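Local coordinates for protein chitooligosaccharidolytic beta-N-acetylglucosaminidase (Ostrinia furnacalis, PDB 3NSM) that hydrolyses single beta-linked N-acetylglucosamine units from the non-reducing ends of chitooligosaccharides, preferring the shorter ones, and works as a homodimer, at residues Val3-Ser8 and Lys16-Pro21; Ser29-Lys34 and Trp562-Glu567; Leu57-Leu62 and Arg170-Met175; Tyr449-Phe454 and Trp475-Asp480. One frame throughout, in Å; residues are numbered along the deposited sequence.

Contact 1 (Val3-Ser8 and Lys16-Pro21); sequences VVWRWS and KLKNDP
Arg-6 and Leu-17 form the antiparallel hydrogen-bonded pair of segments 3-8 and 16-21: Arg-6 N gives to Leu-17 O at 2.9 Å and Leu-17 N returns a bond to Arg-6 O at 2.8 Å. Both are nearly straight, with N-H...O angles of 170°. Trp-7 with Lys-16 and Trp-5 with Lys-18 are the non-hydrogen-bonded pairs beside it, and Asn-19 N adds a longer bond to Val-4 O. The strand axes run at 132°, a strongly twisted pairing.

Lys-16 threads between two indoles. Its CB and CG lie on a face of Trp-7, CB being 3.4 Å from Trp-7 NE1, which itself donates to Gln-565 O. A bend at chi3 (79°) then carries the tip over Trp-5, where CE sits 3.6 Å from the centroid of the six-membered ring as a CH-pi contact and NZ 3.7 Å from that of the five-membered ring as a cation-pi contact. The edge of Trp-5 meets backbone instead, CE3 standing 3.2 Å from Leu-17 O. On the other side of the hairpin the Arg-6 guanidinium lies with one face over Leu-17 CB, while a water joins Arg-6 NE to Asp-20 N.

Lys-16 NZ also forms a salt bridge with Glu-284 of the second subunit, and Trp-5 NE1 bonds to Phe-244 O there. This is a two-stranded beta hairpin, strands 5-10 and 13-18, serving as part of the dimer interface.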
# COMPACT_ATOMS: atom_id res chain seq x y z
N VAL A 3 -24.62 -16.74 -8.03
CA VAL A 3 -24.98 -15.73 -7.04
C VAL A 3 -26.34 -16.09 -6.44
O VAL A 3 -27.30 -16.37 -7.17
CB VAL A 3 -25.04 -14.32 -7.69
CG1 VAL A 3 -25.46 -13.27 -6.67
CG2 VAL A 3 -23.70 -13.95 -8.30
N VAL A 4 -26.42 -16.09 -5.11
CA VAL A 4 -27.61 -16.55 -4.39
C VAL A 4 -28.43 -15.42 -3.78
O VAL A 4 -29.53 -15.66 -3.27
CB VAL A 4 -27.28 -17.60 -3.29
CG1 VAL A 4 -26.42 -18.74 -3.85
CG2 VAL A 4 -26.59 -16.95 -2.11
N TRP A 5 -27.91 -14.20 -3.83
CA TRP A 5 -28.59 -13.05 -3.24
C TRP A 5 -29.16 -12.10 -4.31
O TRP A 5 -28.78 -12.18 -5.47
CB TRP A 5 -27.63 -12.27 -2.33
CG TRP A 5 -27.12 -13.08 -1.17
CD1 TRP A 5 -25.91 -13.70 -1.08
CD2 TRP A 5 -27.81 -13.38 0.05
NE1 TRP A 5 -25.79 -14.36 0.13
CE2 TRP A 5 -26.95 -14.17 0.84
CE3 TRP A 5 -29.08 -13.04 0.56
CZ2 TRP A 5 -27.31 -14.64 2.11
CZ3 TRP A 5 -29.44 -13.50 1.83
CH2 TRP A 5 -28.55 -14.30 2.59
N ARG A 6 -30.07 -11.23 -3.87
CA ARG A 6 -30.58 -10.13 -4.68
C ARG A 6 -30.66 -8.91 -3.77
O ARG A 6 -30.60 -9.05 -2.54
CB ARG A 6 -31.96 -10.46 -5.26
CG ARG A 6 -33.11 -10.43 -4.23
CD ARG A 6 -34.45 -10.80 -4.85
NE ARG A 6 -35.50 -10.90 -3.84
CZ ARG A 6 -36.13 -9.86 -3.29
NH1 ARG A 6 -35.82 -8.62 -3.64
NH2 ARG A 6 -37.07 -10.06 -2.38
N TRP A 7 -30.78 -7.72 -4.36
CA TRP A 7 -30.84 -6.49 -3.57
C TRP A 7 -32.09 -5.67 -3.89
O TRP A 7 -32.55 -5.65 -5.02
CB TRP A 7 -29.57 -5.65 -3.77
CG TRP A 7 -28.36 -6.25 -3.09
CD1 TRP A 7 -27.82 -5.87 -1.90
CD2 TRP A 7 -27.58 -7.36 -3.55
NE1 TRP A 7 -26.73 -6.66 -1.59
CE2 TRP A 7 -26.56 -7.58 -2.59
CE3 TRP A 7 -27.63 -8.18 -4.69
CZ2 TRP A 7 -25.61 -8.60 -2.73
CZ3 TRP A 7 -26.67 -9.19 -4.83
CH2 TRP A 7 -25.67 -9.38 -3.85
N SER A 8 -32.63 -4.99 -2.88
CA SER A 8 -33.82 -4.17 -3.07
C SER A 8 -33.66 -2.82 -2.39
O SER A 8 -33.23 -2.74 -1.24
CB SER A 8 -35.05 -4.91 -2.54
OG SER A 8 -36.25 -4.27 -2.97
N LYS A 16 -29.76 -6.49 1.14
CA LYS A 16 -29.50 -7.84 0.65
C LYS A 16 -30.60 -8.78 1.12
O LYS A 16 -30.90 -8.86 2.32
CB LYS A 16 -28.12 -8.34 1.07
CG LYS A 16 -27.65 -9.58 0.29
CD LYS A 16 -26.24 -10.04 0.69
CE LYS A 16 -26.24 -10.83 2.00
NZ LYS A 16 -24.94 -11.55 2.21
N LEU A 17 -31.19 -9.49 0.17
CA LEU A 17 -32.27 -10.42 0.44
C LEU A 17 -32.01 -11.70 -0.32
O LEU A 17 -31.34 -11.70 -1.35
CB LEU A 17 -33.61 -9.82 0.01
CG LEU A 17 -34.04 -8.51 0.67
CD1 LEU A 17 -35.16 -7.85 -0.13
CD2 LEU A 17 -34.47 -8.74 2.12
N LYS A 18 -32.54 -12.81 0.18
CA LYS A 18 -32.39 -14.07 -0.51
C LYS A 18 -33.16 -13.99 -1.82
O LYS A 18 -34.25 -13.41 -1.88
CB LYS A 18 -32.91 -15.22 0.34
CG LYS A 18 -32.15 -16.49 0.12
CD LYS A 18 -32.04 -17.25 1.43
CE LYS A 18 -30.63 -17.75 1.64
NZ LYS A 18 -30.40 -18.05 3.08
N ASN A 19 -32.57 -14.54 -2.88
CA ASN A 19 -33.22 -14.62 -4.18
C ASN A 19 -34.07 -15.89 -4.23
O ASN A 19 -33.66 -16.90 -4.82
CB ASN A 19 -32.19 -14.59 -5.32
CG ASN A 19 -32.82 -14.44 -6.71
OD1 ASN A 19 -32.14 -14.59 -7.73
ND2 ASN A 19 -34.11 -14.13 -6.74
N ASP A 20 -35.23 -15.83 -3.58
CA ASP A 20 -36.14 -16.97 -3.47
C ASP A 20 -36.74 -17.29 -4.84
O ASP A 20 -37.19 -16.38 -5.54
CB ASP A 20 -37.27 -16.67 -2.48
CG ASP A 20 -36.79 -16.59 -1.03
OD1 ASP A 20 -37.34 -15.75 -0.28
OD2 ASP A 20 -35.87 -17.36 -0.63
N PRO A 21 -36.74 -18.58 -5.23
CA PRO A 21 -37.28 -19.03 -6.51
C PRO A 21 -38.78 -18.74 -6.72
O PRO A 21 -39.22 -18.57 -7.86
CB PRO A 21 -37.02 -20.55 -6.51
CG PRO A 21 -36.82 -20.91 -5.07
CD PRO A 21 -36.18 -19.71 -4.45
O HOH W 1 -30.87 -18.14 -3.57
O HOH W 2 -37.03 -13.51 -3.61

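Contact 2 (Ser29-Lys34 and Trp562-Glu567); sequences SLEACK and WCYQNE
Lys-34 reaches from helix 30-37 across Tyr-564 to Glu-567, and its side chain can be followed outward. CB starts toward segment 562-567. CG comes within 3.8 Å of Glu-567 OE1, and CD passes the phenol end of Tyr-564, 4.1 Å from its OH. CE lies over one face of that ring, offset toward the rim, 3.9 Å from the centroid and 20° off the normal, which is CH-pi geometry. The chain is extended as far as CE and then turns at chi4 (-77°), placing NZ where it has two acceptors: Glu-567 OE1 at 2.6 Å, a short salt bridge met from above the carboxylate plane, and Tyr-564 O at 3.1 Å. NZ also makes an off-centre cation-pi contact with the Tyr-564 ring. Cutting Lys-34 back to alanine is likely to leave Glu-567 OE1 and Tyr-564 O without their shared ammonium group and to open a gap over the tyrosine ring.

Leu-30, one helical turn earlier, supplies the apolar part: its CD2 touches Tyr-564 CE2 and Gln-565 CG, each at 3.8 Å. The phenol OH of Tyr-564 is buried with no polar partner in the model.

Further bonds fix the pieces. Glu-567 OE2 takes a hydrogen bond from Cys-14 N, and Cys-14 is in turn disulfide-bonded to Cys-33; Cys-563 is bridged to Cys-570. Ser-29 N-caps helix 30-37 through a weak bond from Ala-32 N to its OG. Helix 30-37 is thus joined to the weakly bonded helix 561-565 and, by the salt bridge, to the loop after it, each chain end being braced by its own disulfide.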
# COMPACT_ATOMS: atom_id res chain seq x y z
N SER A 29 -29.47 -7.23 -9.35
CA SER A 29 -28.08 -7.41 -8.92
C SER A 29 -27.68 -6.21 -8.06
O SER A 29 -28.38 -5.19 -8.06
CB SER A 29 -27.16 -7.55 -10.13
OG SER A 29 -27.06 -6.32 -10.82
N LEU A 30 -26.58 -6.35 -7.33
CA LEU A 30 -26.14 -5.30 -6.41
C LEU A 30 -25.91 -3.94 -7.09
O LEU A 30 -26.43 -2.92 -6.63
CB LEU A 30 -24.89 -5.74 -5.64
CG LEU A 30 -24.26 -4.70 -4.70
CD1 LEU A 30 -25.22 -4.27 -3.59
CD2 LEU A 30 -22.96 -5.23 -4.13
N GLU A 31 -25.12 -3.93 -8.17
CA GLU A 31 -24.81 -2.69 -8.90
C GLU A 31 -26.04 -2.08 -9.59
O GLU A 31 -26.17 -0.86 -9.65
CB GLU A 31 -23.69 -2.91 -9.91
CG GLU A 31 -22.28 -2.78 -9.32
CD GLU A 31 -21.17 -3.16 -10.31
OE1 GLU A 31 -20.15 -3.72 -9.83
OE2 GLU A 31 -21.31 -2.93 -11.54
N ALA A 32 -26.92 -2.94 -10.10
CA ALA A 32 -28.17 -2.50 -10.73
C ALA A 32 -29.08 -1.81 -9.72
O ALA A 32 -29.70 -0.80 -10.04
CB ALA A 32 -28.89 -3.66 -11.40
N CYS A 33 -29.15 -2.35 -8.51
CA CYS A 33 -29.91 -1.71 -7.44
C CYS A 33 -29.27 -0.37 -7.08
O CYS A 33 -29.98 0.63 -6.89
CB CYS A 33 -30.00 -2.60 -6.19
SG CYS A 33 -30.72 -1.79 -4.71
N LYS A 34 -27.94 -0.36 -6.98
CA LYS A 34 -27.21 0.85 -6.61
C LYS A 34 -27.40 1.99 -7.62
O LYS A 34 -27.55 3.15 -7.23
CB LYS A 34 -25.72 0.54 -6.43
CG LYS A 34 -25.36 -0.06 -5.07
CD LYS A 34 -23.98 -0.69 -5.10
CE LYS A 34 -23.59 -1.26 -3.74
NZ LYS A 34 -23.18 -0.22 -2.77
N TRP A 562 -18.40 -6.46 2.90
CA TRP A 562 -19.70 -6.67 3.52
C TRP A 562 -20.48 -5.36 3.65
O TRP A 562 -21.70 -5.35 3.47
CB TRP A 562 -19.58 -7.34 4.89
CG TRP A 562 -20.92 -7.75 5.44
CD1 TRP A 562 -21.55 -8.95 5.25
CD2 TRP A 562 -21.80 -6.96 6.25
NE1 TRP A 562 -22.77 -8.95 5.88
CE2 TRP A 562 -22.95 -7.74 6.50
CE3 TRP A 562 -21.73 -5.66 6.78
CZ2 TRP A 562 -24.02 -7.27 7.27
CZ3 TRP A 562 -22.80 -5.19 7.54
CH2 TRP A 562 -23.92 -6.00 7.78
N CYS A 563 -19.78 -4.26 3.96
CA CYS A 563 -20.44 -2.96 4.13
C CYS A 563 -20.99 -2.43 2.80
O CYS A 563 -22.05 -1.80 2.76
CB CYS A 563 -19.49 -1.93 4.74
SG CYS A 563 -18.93 -2.32 6.42
N TYR A 564 -20.24 -2.67 1.73
CA TYR A 564 -20.62 -2.30 0.36
C TYR A 564 -21.87 -3.07 -0.08
O TYR A 564 -22.74 -2.52 -0.76
CB TYR A 564 -19.43 -2.57 -0.56
CG TYR A 564 -19.63 -2.33 -2.04
CD1 TYR A 564 -19.77 -1.05 -2.55
CD2 TYR A 564 -19.62 -3.40 -2.93
CE1 TYR A 564 -19.94 -0.83 -3.91
CE2 TYR A 564 -19.78 -3.20 -4.29
CZ TYR A 564 -19.94 -1.91 -4.78
OH TYR A 564 -20.10 -1.72 -6.13
N GLN A 565 -21.96 -4.34 0.33
CA GLN A 565 -23.09 -5.21 0.01
C GLN A 565 -24.29 -5.01 0.94
O GLN A 565 -25.38 -5.52 0.66
CB GLN A 565 -22.67 -6.68 0.04
CG GLN A 565 -21.66 -7.01 -1.03
CD GLN A 565 -21.41 -8.49 -1.19
OE1 GLN A 565 -20.55 -8.88 -1.98
NE2 GLN A 565 -22.15 -9.32 -0.47
N ASN A 566 -24.08 -4.27 2.02
CA ASN A 566 -25.10 -4.12 3.06
C ASN A 566 -25.20 -2.69 3.56
O ASN A 566 -25.00 -2.41 4.74
CB ASN A 566 -24.81 -5.07 4.22
CG ASN A 566 -24.90 -6.53 3.81
OD1 ASN A 566 -23.89 -7.16 3.49
ND2 ASN A 566 -26.11 -7.07 3.80
N GLU A 567 -25.50 -1.78 2.63
CA GLU A 567 -25.60 -0.35 2.92
C GLU A 567 -26.45 -0.04 4.15
O GLU A 567 -27.56 -0.54 4.29
CB GLU A 567 -26.14 0.40 1.71
CG GLU A 567 -25.10 0.59 0.62
CD GLU A 567 -25.67 1.08 -0.70
OE1 GLU A 567 -24.85 1.41 -1.58
OE2 GLU A 567 -26.91 1.12 -0.86

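Contact 3 (Leu57-Leu62 and Arg170-Met175); sequences LSKINL and RDHLLM
The His-172 imidazole is sandwiched between two aliphatic groups: Lys-59 CD lies over the centre of one face, 3.7 Å from the centroid and 8° off the normal, and Arg-170 CB lies over the opposite face, 3.6 Å above the plane. Lys-59 achieves this by a bend at chi3 (71°), and its NZ hydrogen-bonds to Thr-103 OG1. With a serine at His-172, the Lys-59 methylenes would probably lose the flat surface they lie on, and that chain would be freer to turn.

Ser-58 and Met-175 are an antiparallel hydrogen-bonded pair with reciprocal bonds, Ser-58 N to Met-175 O at 2.8 Å and Met-175 N to Ser-58 O at 3.0 Å. Ile-60 N extends the pairing with a bond to Leu-173 O at 2.9 Å. Leu-57 CD1 meets Leu-174 CD1 at 3.7 Å, these two leucines crossing at about a right angle. Met-175, bent at chi3, brings its CE against Ile-60 CG1 at 3.4 Å, tight for two carbons, while Leu-62 CD2 packs on Leu-173 CD2.

Strands 57-69 and 172-183 are thereby neighbours in a mixed sheet. Ile-60 and Met-175 rest on Val-107 of strand 105-113, Leu-62 and Leu-173 on Val-90 of helix 86-91, and Leu-57 and Leu-174 on Val-165 of strand 164-167.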
# COMPACT_ATOMS: atom_id res chain seq x y z
N LEU A 57 -32.86 0.10 -17.08
CA LEU A 57 -31.62 -0.34 -17.70
C LEU A 57 -31.93 -1.12 -18.96
O LEU A 57 -33.03 -1.67 -19.08
CB LEU A 57 -30.84 -1.24 -16.74
CG LEU A 57 -30.28 -0.66 -15.44
CD1 LEU A 57 -29.94 -1.78 -14.48
CD2 LEU A 57 -29.06 0.22 -15.70
N SER A 58 -30.97 -1.19 -19.87
CA SER A 58 -31.15 -1.96 -21.10
C SER A 58 -29.97 -2.90 -21.31
O SER A 58 -28.83 -2.53 -21.03
CB SER A 58 -31.30 -1.04 -22.31
OG SER A 58 -32.30 -0.06 -22.07
N LYS A 59 -30.25 -4.10 -21.79
CA LYS A 59 -29.21 -5.07 -22.05
C LYS A 59 -28.45 -4.71 -23.33
O LYS A 59 -29.06 -4.38 -24.35
CB LYS A 59 -29.78 -6.49 -22.14
CG LYS A 59 -28.73 -7.57 -22.28
CD LYS A 59 -29.34 -8.97 -22.30
CE LYS A 59 -30.10 -9.24 -23.58
NZ LYS A 59 -30.41 -10.69 -23.73
N ILE A 60 -27.13 -4.77 -23.24
CA ILE A 60 -26.24 -4.26 -24.27
C ILE A 60 -25.33 -5.37 -24.77
O ILE A 60 -24.82 -6.15 -23.97
CB ILE A 60 -25.38 -3.10 -23.70
CG1 ILE A 60 -26.26 -1.90 -23.32
CG2 ILE A 60 -24.23 -2.72 -24.63
CD1 ILE A 60 -27.28 -1.48 -24.37
N ASN A 61 -25.13 -5.43 -26.08
CA ASN A 61 -24.11 -6.29 -26.68
C ASN A 61 -22.76 -5.59 -26.67
O ASN A 61 -22.56 -4.58 -27.36
CB ASN A 61 -24.51 -6.69 -28.11
CG ASN A 61 -23.71 -7.88 -28.65
OD1 ASN A 61 -24.20 -8.63 -29.49
ND2 ASN A 61 -22.48 -8.05 -28.18
N LEU A 62 -21.83 -6.13 -25.89
CA LEU A 62 -20.49 -5.56 -25.69
C LEU A 62 -19.72 -5.39 -27.01
O LEU A 62 -18.92 -4.47 -27.15
CB LEU A 62 -19.71 -6.42 -24.70
CG LEU A 62 -18.38 -5.99 -24.07
CD1 LEU A 62 -17.20 -6.57 -24.84
CD2 LEU A 62 -18.25 -4.47 -23.89
N ARG A 170 -27.39 -12.65 -13.90
CA ARG A 170 -27.77 -13.10 -15.23
C ARG A 170 -26.62 -13.16 -16.25
O ARG A 170 -26.79 -13.71 -17.33
CB ARG A 170 -28.93 -12.24 -15.75
CG ARG A 170 -30.26 -12.61 -15.14
CD ARG A 170 -31.41 -11.72 -15.60
NE ARG A 170 -31.51 -10.56 -14.73
CZ ARG A 170 -32.35 -10.43 -13.71
NH1 ARG A 170 -33.22 -11.39 -13.41
NH2 ARG A 170 -32.33 -9.33 -12.99
N ASP A 171 -25.46 -12.61 -15.88
CA ASP A 171 -24.33 -12.41 -16.80
C ASP A 171 -24.72 -11.48 -17.97
O ASP A 171 -24.42 -11.77 -19.12
CB ASP A 171 -23.76 -13.74 -17.32
CG ASP A 171 -22.90 -14.45 -16.29
OD1 ASP A 171 -22.31 -13.78 -15.41
OD2 ASP A 171 -22.79 -15.70 -16.37
N HIS A 172 -25.38 -10.38 -17.64
CA HIS A 172 -25.78 -9.39 -18.63
C HIS A 172 -25.04 -8.09 -18.41
O HIS A 172 -24.95 -7.61 -17.27
CB HIS A 172 -27.29 -9.10 -18.57
CG HIS A 172 -28.16 -10.24 -19.00
ND1 HIS A 172 -29.52 -10.26 -18.76
CD2 HIS A 172 -27.87 -11.39 -19.64
CE1 HIS A 172 -30.02 -11.38 -19.24
NE2 HIS A 172 -29.04 -12.09 -19.78
N LEU A 173 -24.52 -7.53 -19.49
CA LEU A 173 -24.03 -6.16 -19.47
C LEU A 173 -25.21 -5.22 -19.70
O LEU A 173 -25.94 -5.35 -20.69
CB LEU A 173 -22.94 -5.95 -20.52
CG LEU A 173 -22.26 -4.57 -20.56
CD1 LEU A 173 -21.55 -4.25 -19.24
CD2 LEU A 173 -21.29 -4.51 -21.72
N LEU A 174 -25.39 -4.28 -18.78
CA LEU A 174 -26.51 -3.36 -18.84
C LEU A 174 -26.04 -1.92 -18.95
O LEU A 174 -24.86 -1.62 -18.76
CB LEU A 174 -27.42 -3.53 -17.61
CG LEU A 174 -27.88 -4.94 -17.22
CD1 LEU A 174 -28.63 -4.89 -15.91
CD2 LEU A 174 -28.72 -5.60 -18.31
N MET A 175 -26.98 -1.03 -19.28
CA MET A 175 -26.71 0.38 -19.46
C MET A 175 -27.95 1.18 -19.12
O MET A 175 -29.06 0.76 -19.45
CB MET A 175 -26.30 0.65 -20.91
CG MET A 175 -25.68 2.01 -21.13
SD MET A 175 -25.88 2.61 -22.82
CE MET A 175 -25.15 1.30 -23.76
O HOH W 3 -25.45 -8.66 -22.00

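Contact 4 (Tyr449-Phe454 and Trp475-Asp480); sequences YDALYF and WQKVYD
Val-478 and Lys-477 of helix 475-480 face the backbone of the weakly bonded helix 449-452, and no direct hydrogen bond links the two segments. The closest backbones are at Ala-451 and Val-478, whose CA atoms are 5.1 Å apart. Val-478 CB rests 3.4 Å from Ala-451 O, and its methyls diverge: CG1 reaches Phe-454 CE1 and CG2 reaches Leu-452 CD2, both at 4.2 Å. The valine therefore wedges among alanine, leucine and phenylalanine.

Lys-477 works at the margin of the contact. Its chain runs outward with CG anti to the backbone N (chi1 -170°), passes alongside the Asp-450 carbonyl with CE 3.0 Å from Asp-450 O, and bends at chi4. NZ stops 4.3 Å from Asp-450 OD2, beyond salt-bridge range; a water closes the interval, accepting from Lys-477 NZ at 2.8 Å and donating to Asp-450 OD2 at 3.3 Å, so the two opposite charges probably interact mainly through this water.

In the next shell, helix 518-528 backs the apolar cluster: Leu-452 touches Leu-522, Val-478 touches Ala-521, and Phe-454 makes a cation-pi contact with Arg-518. Backbone bonds tie Leu-452 and Phe-454 to Ala-500 of strand 494-501, while Tyr-449 meets the ring of Trp-468, a residue essential for chitooligosaccharide binding. Falling in sequence between barrel strands 443-446 and 494-501, the weakly bonded helix 449-452 and helix 475-480 belong to the connection from the seventh to the eighth strand of the family 20 (beta/alpha)8 barrel.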
# COMPACT_ATOMS: atom_id res chain seq x y z
N TYR A 449 -1.94 20.98 4.43
CA TYR A 449 -1.26 19.78 4.92
C TYR A 449 -2.11 18.93 5.88
O TYR A 449 -1.82 17.76 6.10
CB TYR A 449 0.10 20.13 5.54
CG TYR A 449 0.02 20.64 6.96
CD1 TYR A 449 -0.23 21.99 7.22
CD2 TYR A 449 0.20 19.78 8.03
CE1 TYR A 449 -0.30 22.46 8.52
CE2 TYR A 449 0.13 20.25 9.34
CZ TYR A 449 -0.13 21.59 9.58
OH TYR A 449 -0.20 22.05 10.88
N ASP A 450 -3.15 19.53 6.45
CA ASP A 450 -3.99 18.81 7.39
C ASP A 450 -5.03 17.96 6.66
O ASP A 450 -5.63 17.07 7.26
CB ASP A 450 -4.63 19.74 8.44
CG ASP A 450 -5.53 20.81 7.82
OD1 ASP A 450 -5.25 21.29 6.70
OD2 ASP A 450 -6.52 21.19 8.48
N ALA A 451 -5.22 18.22 5.37
CA ALA A 451 -6.21 17.47 4.59
C ALA A 451 -5.68 16.88 3.27
O ALA A 451 -6.31 15.98 2.71
CB ALA A 451 -7.44 18.32 4.33
N LEU A 452 -4.54 17.38 2.79
CA LEU A 452 -4.07 17.03 1.44
C LEU A 452 -2.61 16.53 1.32
O LEU A 452 -2.10 16.37 0.21
CB LEU A 452 -4.33 18.18 0.47
CG LEU A 452 -5.81 18.44 0.16
CD1 LEU A 452 -6.00 19.74 -0.58
CD2 LEU A 452 -6.40 17.27 -0.64
N TYR A 453 -1.96 16.30 2.45
CA TYR A 453 -0.63 15.69 2.43
C TYR A 453 -0.78 14.19 2.57
O TYR A 453 -0.95 13.66 3.67
CB TYR A 453 0.26 16.29 3.52
CG TYR A 453 1.05 17.50 3.07
CD1 TYR A 453 2.33 17.75 3.58
CD2 TYR A 453 0.53 18.40 2.13
CE1 TYR A 453 3.06 18.86 3.17
CE2 TYR A 453 1.25 19.51 1.72
CZ TYR A 453 2.52 19.73 2.24
OH TYR A 453 3.24 20.82 1.84
N PHE A 454 -0.74 13.50 1.43
CA PHE A 454 -1.06 12.07 1.37
C PHE A 454 0.06 11.18 1.90
O PHE A 454 -0.10 9.96 1.98
CB PHE A 454 -1.42 11.67 -0.07
CG PHE A 454 -2.84 12.01 -0.45
CD1 PHE A 454 -3.57 12.96 0.26
CD2 PHE A 454 -3.44 11.40 -1.54
CE1 PHE A 454 -4.88 13.27 -0.10
CE2 PHE A 454 -4.74 11.71 -1.91
CZ PHE A 454 -5.47 12.64 -1.18
N TRP A 475 -10.09 9.52 3.70
CA TRP A 475 -10.76 10.15 2.56
C TRP A 475 -11.88 11.08 3.04
O TRP A 475 -12.21 12.05 2.36
CB TRP A 475 -11.33 9.09 1.61
CG TRP A 475 -12.62 8.49 2.07
CD1 TRP A 475 -12.77 7.39 2.87
CD2 TRP A 475 -13.95 8.94 1.77
NE1 TRP A 475 -14.10 7.13 3.08
CE2 TRP A 475 -14.84 8.07 2.41
CE3 TRP A 475 -14.47 10.00 1.01
CZ2 TRP A 475 -16.24 8.22 2.33
CZ3 TRP A 475 -15.85 10.16 0.92
CH2 TRP A 475 -16.72 9.27 1.58
N GLN A 476 -12.45 10.79 4.21
CA GLN A 476 -13.51 11.61 4.80
C GLN A 476 -13.02 13.05 4.96
O GLN A 476 -13.71 14.00 4.58
CB GLN A 476 -13.94 11.06 6.17
CG GLN A 476 -14.44 9.61 6.18
CD GLN A 476 -13.33 8.59 6.45
OE1 GLN A 476 -12.18 8.77 6.07
NE2 GLN A 476 -13.69 7.50 7.11
N LYS A 477 -11.82 13.18 5.51
CA LYS A 477 -11.18 14.46 5.77
C LYS A 477 -10.78 15.20 4.50
O LYS A 477 -10.88 16.42 4.45
CB LYS A 477 -9.97 14.26 6.68
CG LYS A 477 -9.38 15.55 7.21
CD LYS A 477 -8.68 15.32 8.54
CE LYS A 477 -8.02 16.59 9.06
NZ LYS A 477 -8.94 17.76 9.17
N VAL A 478 -10.32 14.48 3.48
CA VAL A 478 -10.03 15.13 2.21
C VAL A 478 -11.30 15.54 1.45
O VAL A 478 -11.31 16.58 0.79
CB VAL A 478 -8.95 14.38 1.32
CG1 VAL A 478 -8.56 13.03 1.89
CG2 VAL A 478 -9.36 14.30 -0.17
N TYR A 479 -12.37 14.76 1.59
CA TYR A 479 -13.65 15.11 0.96
C TYR A 479 -14.23 16.42 1.51
O TYR A 479 -14.70 17.26 0.74
CB TYR A 479 -14.67 13.98 1.10
CG TYR A 479 -15.87 14.14 0.18
CD1 TYR A 479 -15.91 13.51 -1.06
CD2 TYR A 479 -16.97 14.93 0.55
CE1 TYR A 479 -16.99 13.66 -1.91
CE2 TYR A 479 -18.07 15.08 -0.29
CZ TYR A 479 -18.08 14.44 -1.51
OH TYR A 479 -19.16 14.58 -2.36
N ASP A 480 -14.20 16.58 2.83
CA ASP A 480 -14.86 17.70 3.49
C ASP A 480 -14.08 19.02 3.42
O ASP A 480 -14.64 20.09 3.66
CB ASP A 480 -15.15 17.36 4.95
CG ASP A 480 -16.33 16.42 5.10
OD1 ASP A 480 -16.62 16.02 6.25
OD2 ASP A 480 -16.97 16.08 4.08
O HOH W 4 -7.63 19.38 11.00

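How the contacts relate
Contacts 1 and 2 form one unit: their centres are 11 Å apart, and Trp-7 NE1 probably hydrogen-bonds to Gln-565 O at 2.9 Å while Trp-7 also packs on Leu-30. Both touch the second subunit. Contact 3 adjoins contact 2, Ala-32 CB meeting Leu-57 CD1 at 3.8 Å, but it stays about 7 Å from contact 1 at the nearest atoms. Contact 2 closes a chain loop within which contacts 3 and 4 are both nested. Contact 4 stands apart, its centre about 26 Å from that of contact 2 and 37 Å from those of contacts 1 and 3. Within this chain, it is the contact near an annotated substrate-binding residue, the Asp-450 side chain being about 9 Å from that of Trp-468.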